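Local coordinates for YECBM32 (Yersinia enterocolitica, PDB 2JDA), which binds polygalacturonic acid, the backbone of pectin, as a periplasmic carbohydrate-binding module of family 32, at residues His24-Ile29 with Thr36-Ser41; Ile59-Phe64 with Ser126-Ile131; Val13-Tyr18 with Ser44-Glu49. One frame throughout, in Å; residues are numbered along the deposited sequence.

In the fold
All three contacts lie within a single F5/8 type C domain, a beta-sandwich. Interaction 3 pairs strands 10-15 and 44-50 at one border of the five-stranded sheet; interaction 1 falls between these strands in sequence, joining the loop after 10-15 to strand 38-41; interaction 2 comes later, pairing 53-63 with 125-133. Centres of 1 and 2, and of 1 and 3, are about 9 Å apart. Residues of interactions 1 and 2 bind the same calcium ion: Asn28 and Thr36 just ahead of strand 38-41, Asn129 and Glu130 at the corner in 125-133. The ion thus ties loop to corner, consistent with a structural role. Trp38 bonds to Gly17, and Leu48 packs on Ile131, tying in interaction 3.

Interaction 1 (His24-Ile29 with Thr36-Ser41). With CA (calcium ion), chain C.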
ATOM      1  N   HIS A  24       8.040   8.559  10.720  1.00 11.28           N
ATOM      2  CA  HIS A  24       7.595   7.498   9.806  1.00  9.77           C
ATOM      3  C   HIS A  24       6.616   8.121   8.768  1.00  9.69           C
ATOM      4  O   HIS A  24       5.392   7.883   8.779  1.00 10.49           O
ATOM      5  CB  HIS A  24       6.901   6.379  10.572  1.00 11.24           C
ATOM      6  CG  HIS A  24       7.774   5.718  11.580  1.00 11.13           C
ATOM      7  ND1 HIS A  24       9.038   5.220  11.297  1.00 12.10           N
ATOM      8  CD2 HIS A  24       7.544   5.448  12.880  1.00 13.36           C
ATOM      9  CE1 HIS A  24       9.565   4.680  12.377  1.00 12.61           C
ATOM     10  NE2 HIS A  24       8.646   4.735  13.332  1.00 11.75           N
ATOM     11  N   VAL A  25       7.189   8.950   7.926  1.00  9.55           N
ATOM     12  CA  VAL A  25       6.477   9.839   7.034  1.00  9.70           C
ATOM     13  C   VAL A  25       5.932   9.084   5.817  1.00  9.37           C
ATOM     14  O   VAL A  25       6.447   8.031   5.460  1.00  9.87           O
ATOM     15  CB  VAL A  25       7.394  10.998   6.540  1.00 10.28           C
ATOM     16  CG1 VAL A  25       7.741  11.952   7.707  1.00 11.15           C
ATOM     17  CG2 VAL A  25       8.652  10.466   5.841  1.00  9.79           C
ATOM     18  N   PRO A  26       4.922   9.643   5.166  1.00  9.41           N
ATOM     19  CA  PRO A  26       4.338   8.985   4.000  1.00 10.08           C
ATOM     20  C   PRO A  26       5.338   8.639   2.876  1.00  9.37           C
ATOM     21  O   PRO A  26       5.301   7.530   2.314  1.00  9.93           O
ATOM     22  CB  PRO A  26       3.272   9.991   3.555  1.00 10.59           C
ATOM     23  CG  PRO A  26       2.867  10.647   4.818  1.00 11.80           C
ATOM     24  CD  PRO A  26       4.167  10.853   5.545  1.00 10.30           C
ATOM     25  N   ALA A  27       6.298   9.517   2.593  1.00  9.95           N
ATOM     26  CA  ALA A  27       7.252   9.249   1.528  1.00 10.31           C
ATOM     27  C   ALA A  27       8.089   8.001   1.767  1.00 10.68           C
ATOM     28  O   ALA A  27       8.665   7.423   0.852  1.00 11.49           O
ATOM     29  CB  ALA A  27       8.096  10.450   1.279  1.00 10.76           C
ATOM     30  N   ASN A  28       8.210   7.597   3.026  1.00  9.97           N
ATOM     31  CA  ASN A  28       8.944   6.386   3.376  1.00  9.94           C
ATOM     32  C   ASN A  28       8.324   5.150   2.736  1.00  9.75           C
ATOM     33  O   ASN A  28       8.947   4.096   2.713  1.00 10.82           O
ATOM     34  CB  ASN A  28       9.044   6.139   4.890  1.00  9.90           C
ATOM     35  CG  ASN A  28      10.034   7.019   5.653  1.00 10.41           C
ATOM     36  OD1 ASN A  28      10.055   6.974   6.929  1.00 14.86           O
ATOM     37  ND2 ASN A  28      10.816   7.753   4.967  1.00  9.21           N
ATOM     38  N   ILE A  29       7.070   5.223   2.303  1.00 10.15           N
ATOM     39  CA  ILE A  29       6.428   4.033   1.748  1.00 10.48           C
ATOM     40  C   ILE A  29       6.907   3.750   0.345  1.00 10.88           C
ATOM     41  O   ILE A  29       6.614   2.681  -0.169  1.00 12.30           O
ATOM     42  CB  ILE A  29       4.861   4.238   1.776  1.00 10.52           C
ATOM     43  CG1 ILE A  29       4.164   2.905   1.886  1.00 10.89           C
ATOM     44  CG2 ILE A  29       4.362   5.022   0.577  1.00 10.49           C
ATOM     45  CD1 ILE A  29       2.653   3.021   2.025  1.00 11.45           C
ATOM     46  N   THR A  36      12.760   1.818   6.024  1.00 15.23           N
ATOM     47  CA  THR A  36      11.950   3.001   6.404  1.00 13.43           C
ATOM     48  C   THR A  36      10.479   2.652   6.157  1.00 12.93           C
ATOM     49  O   THR A  36      10.138   1.932   5.217  1.00 12.64           O
ATOM     50  CB  THR A  36      12.292   4.205   5.538  1.00 13.10           C
ATOM     51  OG1 THR A  36      11.927   3.927   4.180  1.00 13.36           O
ATOM     52  CG2 THR A  36      13.771   4.510   5.577  1.00 14.66           C
ATOM     53  N   ARG A  37       9.603   3.198   6.985  1.00 10.59           N
ATOM     54  CA  ARG A  37       8.167   2.943   6.889  1.00 10.51           C
ATOM     55  C   ARG A  37       7.349   4.174   7.101  1.00 10.22           C
ATOM     56  O   ARG A  37       7.778   5.123   7.718  1.00 10.04           O
ATOM     57  CB  ARG A  37       7.764   1.877   7.895  1.00 10.60           C
ATOM     58  CG  ARG A  37       7.915   2.232   9.359  1.00 11.47           C
ATOM     59  CD  ARG A  37       7.617   1.068  10.261  1.00 13.40           C
ATOM     60  NE  ARG A  37       7.812   1.295  11.688  1.00 15.46           N
ATOM     61  CZ  ARG A  37       8.951   1.133  12.314  1.00 16.86           C
ATOM     62  NH1 ARG A  37      10.068   0.857  11.659  1.00 18.92           N
ATOM     63  NH2 ARG A  37       8.947   1.303  13.619  1.00 21.76           N
ATOM     64  N   TRP A  38       6.163   4.138   6.513  1.00  9.57           N
ATOM     65  CA  TRP A  38       5.049   4.986   6.909  1.00  9.30           C
ATOM     66  C   TRP A  38       4.276   4.258   7.991  1.00  9.54           C
ATOM     67  O   TRP A  38       4.002   3.060   7.869  1.00 10.63           O
ATOM     68  CB  TRP A  38       4.113   5.220   5.708  1.00  8.86           C
ATOM     69  CG  TRP A  38       2.805   5.857   6.083  1.00  8.87           C
ATOM     70  CD1 TRP A  38       2.637   7.135   6.565  1.00  9.64           C
ATOM     71  CD2 TRP A  38       1.510   5.279   6.036  1.00  9.17           C
ATOM     72  NE1 TRP A  38       1.326   7.361   6.884  1.00  9.76           N
ATOM     73  CE2 TRP A  38       0.597   6.250   6.519  1.00 10.08           C
ATOM     74  CE3 TRP A  38       1.004   4.009   5.666  1.00  9.97           C
ATOM     75  CZ2 TRP A  38      -0.762   5.989   6.634  1.00 11.10           C
ATOM     76  CZ3 TRP A  38      -0.328   3.768   5.775  1.00 10.97           C
ATOM     77  CH2 TRP A  38      -1.210   4.771   6.252  1.00 10.76           C
ATOM     78  N   ALA A  39       3.875   4.988   9.012  1.00  9.61           N
ATOM     79  CA  ALA A  39       3.026   4.445  10.083  1.00  9.71           C
ATOM     80  C   ALA A  39       2.048   5.508  10.564  1.00  9.66           C
ATOM     81  O   ALA A  39       2.417   6.660  10.739  1.00 10.57           O
ATOM     82  CB  ALA A  39       3.824   3.965  11.246  1.00 10.87           C
ATOM     83  N   ALA A  40       0.805   5.095  10.805  1.00  9.92           N
ATOM     84  CA  ALA A  40      -0.257   5.992  11.279  1.00 10.58           C
ATOM     85  C   ALA A  40      -1.206   5.175  12.124  1.00  9.94           C
ATOM     86  O   ALA A  40      -1.302   3.978  11.937  1.00 11.05           O
ATOM     87  CB  ALA A  40      -0.985   6.597  10.117  1.00 10.53           C
ATOM     88  N   SER A  41      -1.935   5.812  13.053  1.00 11.74           N
ATOM     89  CA  SER A  41      -2.819   5.098  13.976  1.00 11.89           C
ATOM     90  C   SER A  41      -4.286   5.365  13.652  1.00 11.05           C
ATOM     91  O   SER A  41      -4.682   6.437  13.153  1.00 12.47           O
ATOM     92  CB  SER A  41      -2.502   5.447  15.424  1.00 14.27           C
ATOM     93  OG  SER A  41      -2.471   6.793  15.648  1.00 18.57           O
TER
HETATM   94 CA    CA C1146      10.486   2.406   2.813  1.00 11.95          CA
HETATM   95  O   HOH W   1      10.703   4.772   9.178  1.00 15.24           O
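The guanidinium of Arg37 lies flat over one face of the His24 imidazole, the two centres 4.0 Å apart and the planes 26° from parallel. CE1 of the histidine sits above the middle of the guanidinium, while Arg37 NE is offset toward the rim of the imidazole. At the ring's edge, in its plane, a water holds His24 ND1 at 2.7 Å and accepts from the backbone N of Arg37, which helps hold the imidazole in its rotation. Extended from CG to NE, the arginine runs side by side with the histidine, which brings its guanidinium level with the ring; the Phe64 ring makes a cation-pi contact with it.

Trp38 sends its indole in a different direction, its CG anti to the backbone N (chi1 169°). Pro26 CG meets Trp38 CD1 at 3.9 Å, and the Ile29 side chain lies alongside, its CD1 4.1 Å from Trp38 CE3; the indole NE1 is bonded to Gly17 O. One backbone bond joins the segments, Ala39 N to His24 O at 3.3 Å, with the donor lifted above the carbonyl plane.

Asn28 O binds calcium at 2.3 Å. Thr36 chelates the same ion through its carbonyl O and OG1, both at 2.5 Å; chi1 of 65° brings the hydroxyl round to the metal. Asp31, Asp33, Asn129 and Glu130 complete this calcium site, a feature common among family 32 modules of the F5/8 type C fold.

Interaction 2 (Ile59-Phe64 with Ser126-Ile131). With CA (calcium ion), chain C.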
ATOM      1  N   ILE A  59       0.256  -4.716  -7.387  1.00 10.51           N
ATOM      2  CA  ILE A  59       0.801  -3.903  -6.307  1.00 10.98           C
ATOM      3  C   ILE A  59       1.638  -4.825  -5.431  1.00 11.37           C
ATOM      4  O   ILE A  59       1.161  -5.851  -4.961  1.00 12.58           O
ATOM      5  CB  ILE A  59      -0.325  -3.245  -5.504  1.00 13.05           C
ATOM      6  CG1 ILE A  59      -1.112  -2.254  -6.360  1.00 13.32           C
ATOM      7  CG2 ILE A  59       0.249  -2.600  -4.252  1.00 14.56           C
ATOM      8  CD1 ILE A  59      -2.544  -1.920  -5.856  1.00 15.40           C
ATOM      9  N   LEU A  60       2.874  -4.424  -5.183  1.00 10.91           N
ATOM     10  CA  LEU A  60       3.743  -5.050  -4.191  1.00 11.46           C
ATOM     11  C   LEU A  60       3.525  -4.321  -2.858  1.00 11.56           C
ATOM     12  O   LEU A  60       3.665  -3.110  -2.801  1.00 11.51           O
ATOM     13  CB  LEU A  60       5.206  -4.937  -4.621  1.00 12.29           C
ATOM     14  CG  LEU A  60       6.231  -5.349  -3.533  1.00 15.59           C
ATOM     15  CD1 LEU A  60       6.244  -6.828  -3.286  1.00 15.89           C
ATOM     16  CD2 LEU A  60       7.631  -4.876  -3.904  1.00 19.44           C
ATOM     17  N   ILE A  61       3.203  -5.052  -1.811  1.00 11.00           N
ATOM     18  CA  ILE A  61       3.061  -4.520  -0.464  1.00 11.20           C
ATOM     19  C   ILE A  61       3.990  -5.264   0.482  1.00 12.28           C
ATOM     20  O   ILE A  61       4.058  -6.489   0.493  1.00 12.48           O
ATOM     21  CB  ILE A  61       1.579  -4.488   0.005  1.00 12.24           C
ATOM     22  CG1 ILE A  61       1.491  -3.734   1.326  1.00 14.26           C
ATOM     23  CG2 ILE A  61       0.957  -5.883   0.087  1.00 13.74           C
ATOM     24  CD1 ILE A  61       0.073  -3.459   1.777  1.00 13.55           C
ATOM     25  N   VAL A  62       4.747  -4.477   1.250  1.00 12.00           N
ATOM     26  CA  VAL A  62       5.727  -4.974   2.211  1.00 11.91           C
ATOM     27  C   VAL A  62       5.338  -4.393   3.580  1.00 11.95           C
ATOM     28  O   VAL A  62       5.829  -3.340   3.976  1.00 12.50           O
ATOM     29  CB  VAL A  62       7.149  -4.599   1.782  1.00 12.77           C
ATOM     30  CG1 VAL A  62       8.172  -5.260   2.740  1.00 13.51           C
ATOM     31  CG2 VAL A  62       7.418  -4.960   0.302  1.00 14.35           C
ATOM     32  N   PRO A  63       4.434  -5.039   4.284  1.00 11.20           N
ATOM     33  CA  PRO A  63       3.992  -4.517   5.569  1.00 11.63           C
ATOM     34  C   PRO A  63       5.067  -4.708   6.641  1.00 11.70           C
ATOM     35  O   PRO A  63       5.866  -5.639   6.567  1.00 14.06           O
ATOM     36  CB  PRO A  63       2.704  -5.295   5.845  1.00 13.82           C
ATOM     37  CG  PRO A  63       2.907  -6.595   5.148  1.00 12.19           C
ATOM     38  CD  PRO A  63       3.683  -6.267   3.916  1.00 13.05           C
ATOM     39  N   PHE A  64       5.029  -3.877   7.662  1.00 11.70           N
ATOM     40  CA  PHE A  64       5.957  -3.948   8.797  1.00 11.25           C
ATOM     41  C   PHE A  64       5.663  -5.129   9.695  1.00 12.25           C
ATOM     42  O   PHE A  64       4.500  -5.407  10.009  1.00 12.70           O
ATOM     43  CB  PHE A  64       5.775  -2.647   9.595  1.00 12.77           C
ATOM     44  CG  PHE A  64       6.683  -2.493  10.792  1.00 13.25           C
ATOM     45  CD1 PHE A  64       8.061  -2.461  10.657  1.00 14.34           C
ATOM     46  CD2 PHE A  64       6.122  -2.322  12.058  1.00 15.38           C
ATOM     47  CE1 PHE A  64       8.878  -2.288  11.788  1.00 14.45           C
ATOM     48  CE2 PHE A  64       6.946  -2.151  13.180  1.00 16.78           C
ATOM     49  CZ  PHE A  64       8.303  -2.137  13.014  1.00 15.82           C
ATOM     50  N   SER A 126      -1.143   1.152  11.552  1.00 10.40           N
ATOM     51  CA  SER A 126      -0.930   0.699  10.192  1.00 10.85           C
ATOM     52  C   SER A 126       0.475   1.072   9.811  1.00 11.08           C
ATOM     53  O   SER A 126       0.830   2.248   9.895  1.00 13.66           O
ATOM     54  CB  SER A 126      -1.925   1.378   9.242  1.00 10.93           C
ATOM     55  OG  SER A 126      -3.284   1.044   9.546  1.00 11.38           O
ATOM     56  N   ALA A 127       1.309   0.117   9.426  1.00 10.65           N
ATOM     57  CA  ALA A 127       2.699   0.419   9.152  1.00 10.68           C
ATOM     58  C   ALA A 127       3.148  -0.375   7.912  1.00 10.34           C
ATOM     59  O   ALA A 127       2.994  -1.593   7.872  1.00 10.91           O
ATOM     60  CB  ALA A 127       3.573   0.098  10.379  1.00 10.96           C
ATOM     61  N   ILE A 128       3.683   0.316   6.928  1.00 10.42           N
ATOM     62  CA  ILE A 128       4.055  -0.258   5.640  1.00  9.70           C
ATOM     63  C   ILE A 128       5.471   0.167   5.298  1.00 10.30           C
ATOM     64  O   ILE A 128       5.753   1.347   5.219  1.00 10.32           O
ATOM     65  CB  ILE A 128       3.046   0.111   4.526  1.00 11.08           C
ATOM     66  CG1 ILE A 128       1.640  -0.375   4.892  1.00 11.72           C
ATOM     67  CG2 ILE A 128       3.501  -0.477   3.244  1.00 10.92           C
ATOM     68  CD1 ILE A 128       0.486   0.152   3.982  1.00 11.73           C
ATOM     69  N   ASN A 129       6.346  -0.817   5.086  1.00 10.57           N
ATOM     70  CA  ASN A 129       7.727  -0.508   4.724  1.00 11.28           C
ATOM     71  C   ASN A 129       7.850  -0.009   3.297  1.00 11.22           C
ATOM     72  O   ASN A 129       8.625   0.923   2.992  1.00 12.35           O
ATOM     73  CB  ASN A 129       8.623  -1.735   4.891  1.00 11.76           C
ATOM     74  CG  ASN A 129       8.709  -2.260   6.316  1.00 13.40           C
ATOM     75  OD1 ASN A 129       8.490  -1.548   7.289  1.00 15.15           O
ATOM     76  ND2 ASN A 129       9.034  -3.582   6.447  1.00 15.71           N
ATOM     77  N   GLU A 130       7.125  -0.635   2.369  1.00 12.01           N
ATOM     78  CA  GLU A 130       7.269  -0.310   0.969  1.00 13.14           C
ATOM     79  C   GLU A 130       6.026  -0.779   0.204  1.00 12.10           C
ATOM     80  O   GLU A 130       5.347  -1.756   0.539  1.00 12.07           O
ATOM     81  CB  GLU A 130       8.510  -1.018   0.416  1.00 14.31           C
ATOM     82  CG  GLU A 130       9.125  -0.361  -0.764  1.00 20.75           C
ATOM     83  CD  GLU A 130       9.784   1.001  -0.530  1.00 17.17           C
ATOM     84  OE1 GLU A 130      10.215   1.478   0.571  1.00 17.28           O
ATOM     85  OE2 GLU A 130       9.776   1.651  -1.529  1.00 20.89           O
ATOM     86  N   ILE A 131       5.684   0.028  -0.791  1.00 12.64           N
ATOM     87  CA  ILE A 131       4.709  -0.302  -1.785  1.00 13.33           C
ATOM     88  C   ILE A 131       5.288   0.036  -3.138  1.00 13.52           C
ATOM     89  O   ILE A 131       5.936   1.057  -3.335  1.00 14.01           O
ATOM     90  CB  ILE A 131       3.419   0.463  -1.519  1.00 13.89           C
ATOM     91  CG1 ILE A 131       2.250  -0.076  -2.317  1.00 18.62           C
ATOM     92  CG2 ILE A 131       3.598   1.876  -1.741  1.00 17.07           C
ATOM     93  CD1 ILE A 131       0.962  -0.008  -1.442  1.00 23.14           C
TER
HETATM   94 CA    CA C1146      10.486   2.406   2.813  1.00 11.95          CA
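Backbone hydrogen bonds knit Val62 to the corner at Asn129. Val62 N gives to Glu130 O at 2.9 Å, and Val62 O takes two donors: Asn129 N at 2.8 Å, nearly in line with the carbonyl, and Glu130 N in a weaker bond of 3.4 Å. With two successive residues facing one, this is a classic beta bulge, and the register slips by one before Pro63 pairs with Ile128. Beyond it Phe64 N reaches Ala127 O at 3.1 Å, almost straight at hydrogen (173°).

The two bulge residues also bind metal. Asn129 O and Glu130 OE1 each bind calcium at 2.4 Å; a bend at chi2 (68°) curls the glutamate back to the ion, while its OE2 accepts from Gly32 N.

Among the apolar contacts, Ile59 CG2 lies beside Ile131 CG1 at 3.8 Å, the two side chains pointing the same way, Ile61 meets Ile128 through their CD1 atoms, and Phe64 CB packs on Ala127 CB at 3.6 Å.

A polar atom meets the Phe64 ring as well: Asn129 OD1 approaches its edge, 3.5 Å from CD1, with amide and ring planes 78° apart.

Ile59 and Ile61 bond on the other border to strand 101-105, while the 126-128 part bonds to strand 38-41. Ile59, Ile61, Ile128 and Ile131 face the sandwich interior, meeting side chains of strands 71-78 and 112-120 from the opposing sheet.

Interaction 3 (Val13-Tyr18 with Ser44-Glu49); sequences VTASGY and SWVQLE
Trp45 lays one face of its indole along the backbone of Ala15 and Ser16. Ser16 CB sits 3.6 Å from the centroid of the five-membered ring, 22° off its normal, a CH-pi contact, while Ser16 N lies over the middle of the indole. Thr14 OG1 comes to the ring at its edge, 3.6 Å from CZ3. A chi1 of 55° places Trp45 CG between its backbone N and carbonyl carbon, folding the indole across the neighbouring strand.

Ser16 OG turns to the backbone and accepts from Trp45 N at 3.0 Å, while Ser16 N gives to Trp45 O at 2.9 Å, prolonging the pairing beyond the last bridge; a water links the same hydroxyl to Ser44 OG, which also bonds to Gly42 O.

The antiparallel strands border the five-stranded sheet of this beta-sandwich, 10-15 outermost and 44-50 next to 112-120. Thr14 and Gln47 form a hydrogen-bonded pair, with Thr14 N to Gln47 O at 3.0 Å and Gln47 N to Thr14 O at 2.8 Å. Their side chains point the same way, and one water joins Thr14 OG1 to Gln47 O; Gln47 OE1 bonds to a glycerol, probably from the crystallisation liquor.

On the opposite face, Val13 splits its branches: CG1 meets Val46 CG2 at 3.7 Å, the two side chains crossing at a slant, and CG2 runs beside Leu48 CD2 at 4.0 Å.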
ATOM      1  N   VAL A  13       3.311  11.229  -2.610  1.00 10.93           N
ATOM      2  CA  VAL A  13       2.614  10.432  -1.615  1.00 10.60           C
ATOM      3  C   VAL A  13       1.979  11.395  -0.632  1.00 11.17           C
ATOM      4  O   VAL A  13       2.630  12.377  -0.209  1.00 12.15           O
ATOM      5  CB  VAL A  13       3.541   9.459  -0.855  1.00 10.30           C
ATOM      6  CG1 VAL A  13       2.755   8.646   0.184  1.00 12.03           C
ATOM      7  CG2 VAL A  13       4.272   8.575  -1.798  1.00 11.35           C
ATOM      8  N   THR A  14       0.735  11.126  -0.249  1.00  9.91           N
ATOM      9  CA  THR A  14       0.050  11.880   0.796  1.00 10.06           C
ATOM     10  C   THR A  14      -0.555  10.867   1.749  1.00  9.80           C
ATOM     11  O   THR A  14      -0.757   9.701   1.403  1.00  9.80           O
ATOM     12  CB  THR A  14      -1.005  12.842   0.244  1.00 10.90           C
ATOM     13  OG1 THR A  14      -1.917  12.118  -0.597  1.00 11.92           O
ATOM     14  CG2 THR A  14      -0.392  13.913  -0.593  1.00 12.10           C
ATOM     15  N   ALA A  15      -0.917  11.308   2.931  1.00 10.26           N
ATOM     16  CA  ALA A  15      -1.548  10.420   3.897  1.00  9.87           C
ATOM     17  C   ALA A  15      -2.447  11.173   4.884  1.00  9.74           C
ATOM     18  O   ALA A  15      -2.318  12.385   5.080  1.00 10.50           O
ATOM     19  CB  ALA A  15      -0.499   9.614   4.641  1.00 10.20           C
ATOM     20  N   SER A  16      -3.327  10.418   5.545  1.00  9.26           N
ATOM     21  CA  SER A  16      -4.168  10.950   6.576  1.00 10.06           C
ATOM     22  C   SER A  16      -3.367  11.496   7.751  1.00 10.90           C
ATOM     23  O   SER A  16      -3.831  12.424   8.411  1.00 11.37           O
ATOM     24  CB  SER A  16      -5.076   9.849   7.112  1.00 10.84           C
ATOM     25  OG  SER A  16      -4.373   8.742   7.549  1.00 10.91           O
ATOM     26  N   GLY A  17      -2.234  10.873   8.030  1.00 10.14           N
ATOM     27  CA  GLY A  17      -1.399  11.179   9.177  1.00  9.93           C
ATOM     28  C   GLY A  17      -0.209  10.274   9.197  1.00  9.04           C
ATOM     29  O   GLY A  17      -0.069   9.448   8.307  1.00  9.92           O
ATOM     30  N   TYR A  18       0.670  10.479  10.181  1.00  9.85           N
ATOM     31  CA  TYR A  18       1.882   9.730  10.287  1.00  9.87           C
ATOM     32  C   TYR A  18       2.462   9.934  11.686  1.00 10.04           C
ATOM     33  O   TYR A  18       2.154  10.907  12.365  1.00 11.13           O
ATOM     34  CB  TYR A  18       2.897  10.239   9.210  1.00 10.61           C
ATOM     35  CG  TYR A  18       3.348  11.676   9.355  1.00  9.07           C
ATOM     36  CD1 TYR A  18       4.615  11.985   9.875  1.00 10.26           C
ATOM     37  CD2 TYR A  18       2.548  12.728   8.977  1.00 10.60           C
ATOM     38  CE1 TYR A  18       5.054  13.273  10.019  1.00 10.65           C
ATOM     39  CE2 TYR A  18       2.970  14.037   9.136  1.00 10.92           C
ATOM     40  CZ  TYR A  18       4.205  14.317   9.660  1.00 10.91           C
ATOM     41  OH  TYR A  18       4.626  15.647   9.803  1.00 11.34           O
ATOM     42  N   SER A  44      -6.833   5.023   8.648  1.00  9.73           N
ATOM     43  CA  SER A  44      -5.903   5.913   8.001  1.00 10.05           C
ATOM     44  C   SER A  44      -5.976   5.704   6.476  1.00  8.75           C
ATOM     45  O   SER A  44      -6.696   4.800   5.984  1.00  9.18           O
ATOM     46  CB  SER A  44      -4.521   5.633   8.518  1.00 10.14           C
ATOM     47  OG  SER A  44      -4.429   5.832   9.909  1.00 12.57           O
ATOM     48  N   TRP A  45      -5.218   6.478   5.744  1.00  9.40           N
ATOM     49  CA  TRP A  45      -5.080   6.246   4.305  1.00  9.74           C
ATOM     50  C   TRP A  45      -3.743   6.772   3.865  1.00  9.30           C
ATOM     51  O   TRP A  45      -3.185   7.683   4.454  1.00  9.51           O
ATOM     52  CB  TRP A  45      -6.233   6.858   3.461  1.00  9.11           C
ATOM     53  CG  TRP A  45      -6.464   8.303   3.657  1.00 10.50           C
ATOM     54  CD1 TRP A  45      -7.295   8.879   4.566  1.00  9.68           C
ATOM     55  CD2 TRP A  45      -5.719   9.375   3.066  1.00  8.93           C
ATOM     56  NE1 TRP A  45      -7.159  10.252   4.523  1.00 11.31           N
ATOM     57  CE2 TRP A  45      -6.192  10.575   3.611  1.00  9.13           C
ATOM     58  CE3 TRP A  45      -4.718   9.442   2.086  1.00  9.44           C
ATOM     59  CZ2 TRP A  45      -5.698  11.815   3.240  1.00 10.10           C
ATOM     60  CZ3 TRP A  45      -4.255  10.685   1.694  1.00  9.80           C
ATOM     61  CH2 TRP A  45      -4.734  11.857   2.280  1.00 11.44           C
ATOM     62  N   VAL A  46      -3.220   6.167   2.798  1.00  8.97           N
ATOM     63  CA  VAL A  46      -2.013   6.617   2.108  1.00  9.09           C
ATOM     64  C   VAL A  46      -2.301   6.558   0.625  1.00  8.95           C
ATOM     65  O   VAL A  46      -2.900   5.578   0.135  1.00 10.04           O
ATOM     66  CB  VAL A  46      -0.794   5.787   2.550  1.00  9.10           C
ATOM     67  CG1 VAL A  46      -0.922   4.289   2.243  1.00 10.59           C
ATOM     68  CG2 VAL A  46       0.484   6.366   1.916  1.00  9.55           C
ATOM     69  N   GLN A  47      -1.939   7.632  -0.071  1.00  9.36           N
ATOM     70  CA  GLN A  47      -2.309   7.830  -1.475  1.00  8.60           C
ATOM     71  C   GLN A  47      -1.073   8.050  -2.305  1.00  9.03           C
ATOM     72  O   GLN A  47      -0.232   8.857  -1.981  1.00 10.28           O
ATOM     73  CB  GLN A  47      -3.265   8.995  -1.609  1.00  9.96           C
ATOM     74  CG  GLN A  47      -3.682   9.341  -3.030  1.00 10.59           C
ATOM     75  CD  GLN A  47      -4.648  10.494  -3.060  1.00 11.24           C
ATOM     76  OE1 GLN A  47      -5.734  10.371  -2.509  1.00 13.63           O
ATOM     77  NE2 GLN A  47      -4.247  11.634  -3.660  1.00 14.31           N
ATOM     78  N   LEU A  48      -0.957   7.266  -3.357  1.00  9.85           N
ATOM     79  CA  LEU A  48       0.171   7.224  -4.282  1.00  9.96           C
ATOM     80  C   LEU A  48      -0.250   7.878  -5.573  1.00 10.66           C
ATOM     81  O   LEU A  48      -1.253   7.443  -6.196  1.00 11.48           O
ATOM     82  CB  LEU A  48       0.599   5.792  -4.540  1.00 10.97           C
ATOM     83  CG  LEU A  48       0.782   4.931  -3.325  1.00 13.79           C
ATOM     84  CD1 LEU A  48       1.025   3.493  -3.737  1.00 18.26           C
ATOM     85  CD2 LEU A  48       1.866   5.449  -2.423  1.00 16.32           C
ATOM     86  N   GLU A  49       0.449   8.927  -5.976  1.00 11.74           N
ATOM     87  CA  GLU A  49       0.216   9.570  -7.272  1.00 12.90           C
ATOM     88  C   GLU A  49       1.306   9.147  -8.208  1.00 12.36           C
ATOM     89  O   GLU A  49       2.490   9.245  -7.872  1.00 13.67           O
ATOM     90  CB  GLU A  49       0.220  11.103  -7.133  1.00 13.49           C
ATOM     91  CG  GLU A  49       0.000  11.837  -8.458  1.00 14.63           C
ATOM     92  CD  GLU A  49       0.045  13.347  -8.318  1.00 18.71           C
ATOM     93  OE1 GLU A  49      -0.243  13.865  -7.197  1.00 19.65           O
ATOM     94  OE2 GLU A  49       0.291  14.003  -9.379  1.00 22.04           O
TER
HETATM   95  O   HOH W   2      -1.011  11.449  -3.165  1.00 13.86           O
HETATM   96  O   HOH W   3      -4.094   8.597  10.161  1.00 15.82           O